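Local coordinates for phosphate-binding protein (Unidentified prokaryotic organism, PDB 3W9V) that binds phosphate and belongs to the PstS family of periplasmic-type binding proteins that serve phosphate transport, at residues I95-R98 with A104-L107; S108-C113 with S117-D122; P275-T280 with V286-S291. The protein carries 1 engineered substitution. All coordinates share one frame; numbering follows the deposited sequence. Where two conformers were deposited one is given.

Interaction 1: residues I95-R98 with A104-L107; sequences IPFR and AVDL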
loop_
_atom_site.group_PDB
_atom_site.type_symbol
_atom_site.label_atom_id
_atom_site.label_comp_id
_atom_site.label_asym_id
_atom_site.label_seq_id
_atom_site.Cartn_x
_atom_site.Cartn_y
_atom_site.Cartn_z
ATOM N N ILE A 95 -9.584 -1.759 9.148
ATOM C CA ILE A 95 -9.513 -2.688 10.268
ATOM C C ILE A 95 -10.820 -3.496 10.335
ATOM O O ILE A 95 -11.701 -3.219 11.153
ATOM C CB ILE A 95 -9.267 -1.937 11.604
ATOM C CG1 ILE A 95 -8.069 -0.981 11.491
ATOM C CG2 ILE A 95 -9.074 -2.911 12.752
ATOM C CD1 ILE A 95 -6.716 -1.655 11.324
ATOM N N PRO A 96 -10.967 -4.487 9.444
ATOM C CA PRO A 96 -12.158 -5.339 9.476
ATOM C C PRO A 96 -12.045 -6.355 10.606
ATOM O O PRO A 96 -10.937 -6.724 11.017
ATOM C CB PRO A 96 -12.116 -6.040 8.116
ATOM C CG PRO A 96 -10.656 -6.130 7.804
ATOM C CD PRO A 96 -10.046 -4.861 8.355
ATOM N N PHE A 97 -13.192 -6.807 11.100
ATOM C CA PHE A 97 -13.220 -7.730 12.222
ATOM C C PHE A 97 -14.491 -8.566 12.170
ATOM O O PHE A 97 -15.489 -8.171 11.555
ATOM C CB PHE A 97 -13.153 -6.963 13.553
ATOM C CG PHE A 97 -14.317 -6.045 13.771
ATOM C CD1 PHE A 97 -15.465 -6.500 14.400
ATOM C CD2 PHE A 97 -14.278 -4.734 13.324
ATOM C CE1 PHE A 97 -16.553 -5.667 14.573
ATOM C CE2 PHE A 97 -15.368 -3.893 13.501
ATOM C CZ PHE A 97 -16.505 -4.369 14.125
ATOM N N ARG A 98 -14.449 -9.719 12.829
ATOM C CA ARG A 98 -15.618 -10.584 12.938
ATOM C C ARG A 98 -16.054 -10.711 14.392
ATOM O O ARG A 98 -15.518 -11.522 15.142
ATOM C CB ARG A 98 -15.335 -11.964 12.348
ATOM C CG ARG A 98 -16.538 -12.888 12.419
ATOM C CD ARG A 98 -16.288 -14.225 11.748
ATOM N NE ARG A 98 -17.391 -15.148 12.013
ATOM C CZ ARG A 98 -17.277 -16.280 12.701
ATOM N NH1 ARG A 98 -16.103 -16.660 13.181
ATOM N NH2 ARG A 98 -18.344 -17.043 12.897
ATOM N N ALA A 104 -21.524 0.357 17.184
ATOM C CA ALA A 104 -20.390 0.689 16.336
ATOM C C ALA A 104 -19.090 0.397 17.073
ATOM O O ALA A 104 -18.945 0.724 18.252
ATOM C CB ALA A 104 -20.444 2.150 15.926
ATOM N N VAL A 105 -18.153 -0.237 16.378
ATOM C CA VAL A 105 -16.805 -0.391 16.894
ATOM C C VAL A 105 -15.980 0.782 16.399
ATOM O O VAL A 105 -15.789 0.963 15.195
ATOM C CB VAL A 105 -16.175 -1.725 16.468
ATOM C CG1 VAL A 105 -14.699 -1.770 16.849
ATOM C CG2 VAL A 105 -16.936 -2.877 17.104
ATOM N N ASP A 106 -15.526 1.598 17.341
ATOM C CA ASP A 106 -14.789 2.810 17.038
ATOM C C ASP A 106 -13.547 2.791 17.909
ATOM O O ASP A 106 -13.620 3.062 19.108
ATOM C CB ASP A 106 -15.659 4.026 17.364
ATOM C CG ASP A 106 -15.033 5.338 16.933
ATOM O OD1 ASP A 106 -13.877 5.337 16.458
ATOM O OD2 ASP A 106 -15.708 6.383 17.084
ATOM N N LEU A 107 -12.410 2.448 17.314
ATOM C CA LEU A 107 -11.167 2.337 18.064
ATOM C C LEU A 107 -10.506 3.688 18.256
ATOM O O LEU A 107 -10.314 4.433 17.299
ATOM C CB LEU A 107 -10.192 1.427 17.317
ATOM C CG LEU A 107 -10.629 -0.021 17.116
ATOM C CD1 LEU A 107 -9.753 -0.711 16.087
ATOM C CD2 LEU A 107 -10.587 -0.771 18.438
#

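Interaction 2: residues S108-C113 with S117-D122; sequences SVKELC and SGRIAD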
loop_
_atom_site.group_PDB
_atom_site.type_symbol
_atom_site.label_atom_id
_atom_site.label_comp_id
_atom_site.label_asym_id
_atom_site.label_seq_id
_atom_site.Cartn_x
_atom_site.Cartn_y
_atom_site.Cartn_z
ATOM N N SER A 108 -10.140 4.012 19.491
ATOM C CA SER A 108 -9.180 5.082 19.677
ATOM C C SER A 108 -7.848 4.550 19.172
ATOM O O SER A 108 -7.655 3.336 19.067
ATOM C CB SER A 108 -9.058 5.457 21.150
ATOM O OG SER A 108 -8.534 4.377 21.895
ATOM N N VAL A 109 -6.924 5.441 18.854
ATOM C CA VAL A 109 -5.601 4.991 18.454
ATOM C C VAL A 109 -4.944 4.183 19.580
ATOM O O VAL A 109 -4.308 3.161 19.322
ATOM C CB VAL A 109 -4.719 6.167 17.999
ATOM C CG1 VAL A 109 -3.285 5.714 17.765
ATOM C CG2 VAL A 109 -5.293 6.786 16.728
ATOM N N LYS A 110 -5.132 4.614 20.825
ATOM C CA LYS A 110 -4.584 3.881 21.969
ATOM C C LYS A 110 -5.132 2.446 22.038
ATOM O O LYS A 110 -4.387 1.502 22.299
ATOM C CB LYS A 110 -4.862 4.640 23.272
ATOM C CG LYS A 110 -4.384 3.937 24.546
ATOM C CD LYS A 110 -2.883 3.700 24.543
ATOM C CE LYS A 110 -2.409 3.144 25.880
ATOM N NZ LYS A 110 -0.981 2.726 25.813
ATOM N N GLU A 111 -6.432 2.286 21.792
ATOM C CA GLU A 111 -7.042 0.956 21.756
ATOM C C GLU A 111 -6.505 0.107 20.607
ATOM O O GLU A 111 -6.209 -1.072 20.792
ATOM C CB GLU A 111 -8.570 1.051 21.685
ATOM C CG GLU A 111 -9.211 1.412 23.019
ATOM C CD GLU A 111 -10.662 1.826 22.898
ATOM O OE1 GLU A 111 -11.153 2.015 21.763
ATOM O OE2 GLU A 111 -11.310 1.969 23.961
ATOM N N LEU A 112 -6.399 0.705 19.419
ATOM C CA LEU A 112 -5.821 0.022 18.259
ATOM C C LEU A 112 -4.443 -0.517 18.612
ATOM O O LEU A 112 -4.132 -1.683 18.364
ATOM C CB LEU A 112 -5.697 0.979 17.068
ATOM C CG LEU A 112 -4.975 0.410 15.837
ATOM C CD1 LEU A 112 -5.891 -0.505 15.030
ATOM C CD2 LEU A 112 -4.409 1.519 14.961
ATOM N N CYS A 113 -3.623 0.345 19.201
ATOM C CA CYS A 113 -2.277 -0.030 19.611
ATOM C C CYS A 113 -2.280 -1.206 20.590
ATOM O O CYS A 113 -1.472 -2.125 20.469
ATOM C CB CYS A 113 -1.568 1.184 20.214
ATOM S SG CYS A 113 -1.295 2.507 18.993
ATOM N N SER A 117 -0.705 -4.915 19.979
ATOM C CA SER A 117 0.429 -5.253 20.840
ATOM C C SER A 117 0.134 -6.457 21.726
ATOM O O SER A 117 1.058 -7.093 22.239
ATOM C CB SER A 117 0.812 -4.074 21.737
ATOM O OG SER A 117 -0.128 -3.914 22.789
ATOM N N GLY A 118 -1.144 -6.759 21.927
ATOM C CA GLY A 118 -1.538 -7.824 22.831
ATOM C C GLY A 118 -1.966 -7.344 24.207
ATOM O O GLY A 118 -2.476 -8.131 25.006
ATOM N N ARG A 119 -1.759 -6.060 24.489
ATOM C CA ARG A 119 -2.167 -5.486 25.770
ATOM C C ARG A 119 -3.674 -5.615 25.999
ATOM O O ARG A 119 -4.123 -5.877 27.121
ATOM C CB ARG A 119 -1.748 -4.020 25.861
ATOM C CG ARG A 119 -2.264 -3.311 27.105
ATOM C CD ARG A 119 -1.723 -1.900 27.202
ATOM N NE ARG A 119 -1.984 -1.123 25.994
ATOM C CZ ARG A 119 -3.117 -0.472 25.749
ATOM N NH1 ARG A 119 -4.120 -0.520 26.619
ATOM N NH2 ARG A 119 -3.248 0.212 24.624
ATOM N N ILE A 120 -4.452 -5.425 24.938
ATOM C CA ILE A 120 -5.894 -5.605 25.011
ATOM C C ILE A 120 -6.254 -6.924 24.345
ATOM O O ILE A 120 -6.187 -7.050 23.121
ATOM C CB ILE A 120 -6.644 -4.463 24.310
ATOM C CG1 ILE A 120 -6.331 -3.124 24.978
ATOM C CG2 ILE A 120 -8.146 -4.733 24.322
ATOM C CD1 ILE A 120 -6.890 -1.933 24.227
ATOM N N ALA A 121 -6.639 -7.904 25.157
ATOM C CA ALA A 121 -6.877 -9.259 24.673
ATOM C C ALA A 121 -8.358 -9.629 24.628
ATOM O O ALA A 121 -8.720 -10.694 24.129
ATOM C CB ALA A 121 -6.110 -10.263 25.525
ATOM N N ASP A 122 -9.207 -8.750 25.149
ATOM C CA ASP A 122 -10.642 -8.993 25.189
ATOM C C ASP A 122 -11.402 -7.808 24.607
ATOM O O ASP A 122 -11.032 -6.653 24.827
ATOM C CB ASP A 122 -11.104 -9.255 26.627
ATOM C CG ASP A 122 -12.482 -9.884 26.692
ATOM O OD1 ASP A 122 -12.562 -11.127 26.791
ATOM O OD2 ASP A 122 -13.487 -9.143 26.637
#

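Interaction 3: residues P275-T280 with V286-S291; sequences PVFGAT and VAYPDS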
loop_
_atom_site.group_PDB
_atom_site.type_symbol
_atom_site.label_atom_id
_atom_site.label_comp_id
_atom_site.label_asym_id
_atom_site.label_seq_id
_atom_site.Cartn_x
_atom_site.Cartn_y
_atom_site.Cartn_z
ATOM N N PRO A 275 6.131 9.283 -0.782
ATOM C CA PRO A 275 6.057 9.912 0.538
ATOM C C PRO A 275 5.759 8.876 1.593
ATOM O O PRO A 275 4.992 7.943 1.337
ATOM C CB PRO A 275 4.856 10.854 0.418
ATOM C CG PRO A 275 4.630 11.020 -1.047
ATOM C CD PRO A 275 5.043 9.724 -1.667
ATOM N N VAL A 276 6.341 9.049 2.771
ATOM C CA VAL A 276 5.959 8.240 3.909
ATOM C C VAL A 276 5.457 9.133 5.017
ATOM O O VAL A 276 5.915 10.263 5.200
ATOM C CB VAL A 276 7.106 7.362 4.430
ATOM C CG1 VAL A 276 7.479 6.331 3.392
ATOM C CG2 VAL A 276 8.305 8.218 4.805
ATOM N N PHE A 277 4.483 8.614 5.744
ATOM C CA PHE A 277 3.930 9.337 6.862
ATOM C C PHE A 277 4.704 9.038 8.142
ATOM O O PHE A 277 5.416 8.034 8.235
ATOM C CB PHE A 277 2.449 9.011 7.001
ATOM C CG PHE A 277 1.593 9.613 5.923
ATOM C CD1 PHE A 277 1.050 10.873 6.097
ATOM C CD2 PHE A 277 1.338 8.937 4.741
ATOM C CE1 PHE A 277 0.261 11.448 5.119
ATOM C CE2 PHE A 277 0.547 9.513 3.749
ATOM C CZ PHE A 277 0.010 10.766 3.942
ATOM N N GLY A 278 4.593 9.932 9.114
ATOM C CA GLY A 278 5.290 9.770 10.374
ATOM C C GLY A 278 4.667 10.632 11.448
ATOM O O GLY A 278 3.659 11.289 11.218
ATOM N N ALA A 279 5.275 10.628 12.629
ATOM C CA ALA A 279 4.715 11.330 13.780
ATOM C C ALA A 279 4.613 12.829 13.534
ATOM O O ALA A 279 3.598 13.456 13.850
ATOM C CB ALA A 279 5.545 11.050 15.026
ATOM N N THR A 280 5.663 13.402 12.957
ATOM C CA THR A 280 5.701 14.837 12.718
ATOM C C THR A 280 6.229 15.153 11.323
ATOM O O THR A 280 6.981 14.370 10.743
ATOM C CB THR A 280 6.568 15.559 13.767
ATOM O OG1 THR A 280 6.555 16.969 13.515
ATOM C CG2 THR A 280 8.000 15.051 13.718
ATOM N N VAL A 286 5.858 13.193 6.080
ATOM C CA VAL A 286 4.577 13.882 6.223
ATOM C C VAL A 286 3.861 13.410 7.488
ATOM O O VAL A 286 3.706 12.209 7.706
ATOM C CB VAL A 286 3.664 13.615 5.010
ATOM C CG1 VAL A 286 2.379 14.424 5.116
ATOM C CG2 VAL A 286 4.398 13.936 3.718
ATOM N N ALA A 287 3.418 14.338 8.326
ATOM C CA ALA A 287 2.749 13.943 9.561
ATOM C C ALA A 287 1.439 13.214 9.279
ATOM O O ALA A 287 0.668 13.634 8.417
ATOM C CB ALA A 287 2.493 15.155 10.446
ATOM N N TYR A 288 1.192 12.121 10.001
ATOM C CA TYR A 288 -0.126 11.496 9.965
ATOM C C TYR A 288 -1.159 12.558 10.330
ATOM O O TYR A 288 -0.924 13.385 11.213
ATOM C CB TYR A 288 -0.212 10.285 10.905
ATOM C CG TYR A 288 0.428 9.036 10.333
ATOM C CD1 TYR A 288 -0.193 8.311 9.321
ATOM C CD2 TYR A 288 1.659 8.588 10.799
ATOM C CE1 TYR A 288 0.400 7.172 8.790
ATOM C CE2 TYR A 288 2.257 7.452 10.277
ATOM C CZ TYR A 288 1.630 6.751 9.273
ATOM O OH TYR A 288 2.251 5.637 8.757
ATOM N N PRO A 289 -2.299 12.563 9.633
ATOM C CA PRO A 289 -3.283 13.639 9.798
ATOM C C PRO A 289 -4.026 13.586 11.126
ATOM O O PRO A 289 -4.327 12.509 11.633
ATOM C CB PRO A 289 -4.261 13.383 8.653
ATOM C CG PRO A 289 -4.164 11.912 8.406
ATOM C CD PRO A 289 -2.712 11.590 8.609
ATOM N N ASP A 290 -4.338 14.757 11.673
ATOM C CA ASP A 290 -5.075 14.828 12.931
ATOM C C ASP A 290 -6.585 14.895 12.700
ATOM O O ASP A 290 -7.368 14.923 13.651
ATOM C CB ASP A 290 -4.586 15.998 13.796
ATOM C CG ASP A 290 -4.878 17.356 13.182
ATOM O OD1 ASP A 290 -5.243 17.423 11.990
ATOM O OD2 ASP A 290 -4.732 18.369 13.902
ATOM N N SER A 291 -6.983 14.920 11.431
ATOM C CA SER A 291 -8.391 14.866 11.067
ATOM C C SER A 291 -8.608 13.746 10.058
ATOM O O SER A 291 -7.649 13.233 9.472
ATOM C CB SER A 291 -8.863 16.202 10.488
ATOM O OG SER A 291 -8.201 16.495 9.271
HETATM O O HOH W 1 0.997 12.837 13.269
#

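Interaction 1: residues I95-R98 with A104-L107
F97 meets V105 with CG held between its own backbone N and carbonyl carbon (chi1 62°), the most hindered of the three staggered positions, and this sends CZ, the far end of the ring, toward the valine. V105 comes from the opposite direction with CG1 anti to its backbone N (chi1 172°), which spreads the two methyls about the end of the ring. CG2 lies 3.4 Å from F97 CZ, a tight approach, and V105 CG1 is 4.0 Å from F97 CE2. The valine meets the ring obliquely, while I95 O lies at the ring edge, in its plane. The second pair is looser: I95 CG2 and L107 CD1 are 4.1 Å apart, and the two side chains cross at about a right angle. No hydrogen bond joins the segments. F97 and V105 have their CA atoms 9.4 Å apart, a gap bridged by hydrophobic side chains alone. Both segments instead pair their backbones with third parties. I95 and F97 make backbone hydrogen bonds with A230 and K228, and their side chains pack on I208 of strand 207-208. The F97 ring also meets that of W123, and P96 rests on helix 190-199. The partner strand, 106-107, forms one edge of a three-stranded mixed sheet and runs parallel to strand 231-237, whose K234 donates to D106 O; I95 reaches the same strand at V232.

Interaction 2: residues S108-C113 with S117-D122
R119 folds back over the helix from which the chain has just emerged and sets its guanidinium against K110. The bend at chi3 (54°) brings NH2 2.9 Å from K110 O, but the hydrogen bond is weak, with an angle of only 117° at the hydrogen. From one face the lysine aliphatic chain leans over the same group, its CE 3.3 Å above the plane and offset toward the rim. K110 NZ comes within 3.6 Å of R119 NH2, yet these cations share one anion: E161 takes R119 NE on OE1 and K110 NZ on OE2, and T160 gives NZ a further partner. Near the C-terminal end S117 N donates to C113 O at 2.9 Å, and a further backbone bond joins I120 to G114. S117 OG accepts from R119 N at 3.2 Å in an ST turn and also bonds to E161, while G118, with positive phi, takes the chain out of the helix. Alongside, I120 places CD1 3.6 Å from E111 O, a methyl against the backbone of the helix.

At the other helix end S108 and E111 form a capping box. S108 OG accepts from E111 N at 3.0 Å, and S108 N donates to E111 OE1 at 3.2 Å, meeting it from above the carboxylate plane. The buried carboxylate has further partners, K234 on OE1 and T127 N on OE2, while C113 is linked to C158 by a disulfide. Helix 109-117 is thus capped by S108 before its first turn, with an ST turn starting at its last residue, S117. E161 probably lets K110 and R119 lie this close, and K234 should favour an ionised E111.

Interaction 3: residues P275-T280 with V286-S291
F277 and V286 pair in parallel, as do G278 and A287, making a small two-stranded ladder. Three backbone hydrogen bonds hold it. V286 N donates to V276 O at 3.1 Å, almost straight (176°) and in the carbonyl plane; G278 N returns the link to V286 O at 2.8 Å; and Y288 N closes on G278 O at 2.9 Å. Two of the acceptors do double duty with CA-H...O contacts. V286 O lies 3.0 Å from F277 CA, and G278 O is 3.3 Å from A287 CA. Farther along, a water donates to both A279 O and Y288 O, tying the segments together past the last direct bond.

Among the side chains, F277 and V286 lie side by side on one face of the pair, with F277 CE1 3.7 Å from V286 CG1. Carbonyl oxygen A287 O comes to the edge of the phenyl ring, near its plane, 3.6 Å from CD1.

The CH-pi contact involves Y288. Its CG stands anti to the carbonyl carbon (chi1 -79°), turning the ring back across the first strand so that one face receives F277 CB, 3.3 Å from the ring centroid. The two aromatic planes, inclined at 27°, are slid so far apart that they barely overlap, and the methylene, rather than the phenyl ring, sits over that face. G278 meanwhile offers its backbone N and O beside Y288 CD2 and CE2. Outside, the tyrosine meets F153 of helix 145-157 edge-to-face, and both F277 and Y288 touch L296 of strand 296-304. Chemically, hydrogen bonds set the register of a polar backbone ladder, while the CH-pi contact and F277-V286 packing add to the grip between the strands.

Overall arrangement
Interactions 1 and 2 adjoin, their centres 12 Å apart, because strand 106-107 runs straight into helix 109-117. They pack together where D106 O lies 3.8 Å from E111 OE1, and K234 bonds to both of these atoms, D106 O of the first contact and E111 OE1 of the second. Interaction 3 stands apart, its centre 22 Å from interaction 1 and 21 Å from interaction 2, with about 8 Å between the nearest atoms of 2 and 3. Helix 145-157 touches both of these: its F153 packs on V109 and L112 and meets the Y288 ring edge-to-face. Glycerols, probably from crystallisation, lie near F97 and K110.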